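Local coordinates for mandelate racemase/muconate lactonizing protein (Thermobispora bispora, PDB 3VC5), which probably dehydrates D-glucarate to 5-dehydro-4-deoxy-D-glucarate as a magnesium-dependent enzyme of the mandelate racemase/muconate lactonizing family, at residues V376-L382 with G398-D402. Residues are numbered along the deposited sequence; the frame is centred on the assembly and turned at random.
Sequences VVAPGAL and GVELD
Val376 and Glu400 offer their carbonyls across the contact. One face of the Val376 carbonyl carries Leu401, whose CD1 lies 3.3 Å from Val376 O; Asp402 approaches from the other, its N tilted 26° from the plane and 2.8 Å from Val376 O, with its CB over that same face. Ala378 N meets Glu400 O at 2.9 Å, almost along the C=O axis but with a more bent N-H, while Val377 CB lies over one face, 3.4 Å from Glu400 O, and Val377 CA lies 3.2 Å from Glu400 O in a CA-H...O contact. These two bonds flank Val377 and Leu401, a non-hydrogen-bonded pair in a single antiparallel bridge between loops on either side of strand 388-390 in the enolase-type C-terminal domain. Beyond it the chains part, and a water spans the gap, donating to Ala378 O and accepting from Glu400 N. Val399 packs against Val377 and Leu382: its CB meets Val377 CG1 at 3.9 Å, and CG1, anti to the carbonyl carbon (chi1 -66°), reaches Leu382 CD1. Ile345 of helix 344-355 touches Val377, while Ala348 of that helix and Leu67 of strand 65-71 touch Val399. Asp402 N-caps helix 403-415, its OD1 accepting from Ala405 N.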
# COMPACT_ATOMS: atom_id res chain seq x y z
N VAL A 376 10.47 27.93 7.68
CA VAL A 376 10.09 27.94 9.10
C VAL A 376 10.85 26.89 9.91
O VAL A 376 10.57 26.73 11.12
CB VAL A 376 8.56 27.77 9.30
CG1 VAL A 376 7.80 28.97 8.71
CG2 VAL A 376 8.10 26.43 8.71
N VAL A 377 11.77 26.14 9.29
CA VAL A 377 12.60 25.20 10.07
C VAL A 377 14.03 25.73 10.09
O VAL A 377 14.42 26.53 9.23
CB VAL A 377 12.55 23.75 9.53
CG1 VAL A 377 11.09 23.26 9.45
CG2 VAL A 377 13.19 23.69 8.13
N ALA A 378 14.83 25.25 11.04
CA ALA A 378 16.25 25.60 11.12
C ALA A 378 17.01 25.13 9.87
O ALA A 378 16.73 24.05 9.35
CB ALA A 378 16.85 24.98 12.36
N PRO A 379 18.00 25.91 9.41
CA PRO A 379 18.65 25.83 8.08
C PRO A 379 19.54 24.62 7.71
O PRO A 379 19.76 24.37 6.51
CB PRO A 379 19.50 27.11 8.04
CG PRO A 379 19.80 27.40 9.47
CD PRO A 379 18.54 27.03 10.21
N GLY A 380 20.06 23.87 8.68
CA GLY A 380 21.13 22.91 8.39
C GLY A 380 20.78 21.48 8.02
O GLY A 380 21.66 20.69 7.67
N ALA A 381 19.49 21.17 8.04
CA ALA A 381 18.97 19.80 8.00
C ALA A 381 18.71 19.33 6.57
O ALA A 381 18.88 18.14 6.23
CB ALA A 381 17.70 19.70 8.82
N LEU A 382 18.24 20.27 5.76
CA LEU A 382 17.91 19.99 4.38
C LEU A 382 18.84 20.80 3.51
O LEU A 382 18.85 22.03 3.58
CB LEU A 382 16.46 20.38 4.08
CG LEU A 382 15.39 19.71 4.94
CD1 LEU A 382 14.05 20.48 4.88
CD2 LEU A 382 15.18 18.26 4.52
N GLY A 398 13.38 15.04 10.98
CA GLY A 398 14.77 15.54 11.04
C GLY A 398 14.83 17.06 10.91
O GLY A 398 15.87 17.61 10.58
N VAL A 399 13.70 17.74 11.15
CA VAL A 399 13.70 19.21 11.13
C VAL A 399 13.24 19.79 12.46
O VAL A 399 12.58 19.12 13.24
CB VAL A 399 12.83 19.80 9.99
CG1 VAL A 399 13.45 19.45 8.62
CG2 VAL A 399 11.34 19.35 10.09
N GLU A 400 13.61 21.04 12.71
CA GLU A 400 13.27 21.69 13.96
C GLU A 400 12.55 22.97 13.61
O GLU A 400 13.08 23.79 12.87
CB GLU A 400 14.54 22.02 14.77
CG GLU A 400 14.24 22.56 16.16
CD GLU A 400 15.49 23.05 16.89
OE1 GLU A 400 16.61 22.59 16.56
OE2 GLU A 400 15.34 23.90 17.79
N LEU A 401 11.34 23.16 14.15
CA LEU A 401 10.61 24.40 13.97
C LEU A 401 11.40 25.60 14.54
O LEU A 401 11.93 25.54 15.65
CB LEU A 401 9.26 24.30 14.68
CG LEU A 401 8.32 25.48 14.45
CD1 LEU A 401 8.00 25.62 12.95
CD2 LEU A 401 7.06 25.30 15.29
N ASP A 402 11.50 26.66 13.76
CA ASP A 402 12.06 27.92 14.22
C ASP A 402 10.86 28.80 14.53
O ASP A 402 10.19 29.32 13.61
CB ASP A 402 12.90 28.55 13.10
CG ASP A 402 13.53 29.87 13.51
OD1 ASP A 402 12.92 30.65 14.28
OD2 ASP A 402 14.64 30.15 13.04
O HOH W 1 15.69 22.04 10.86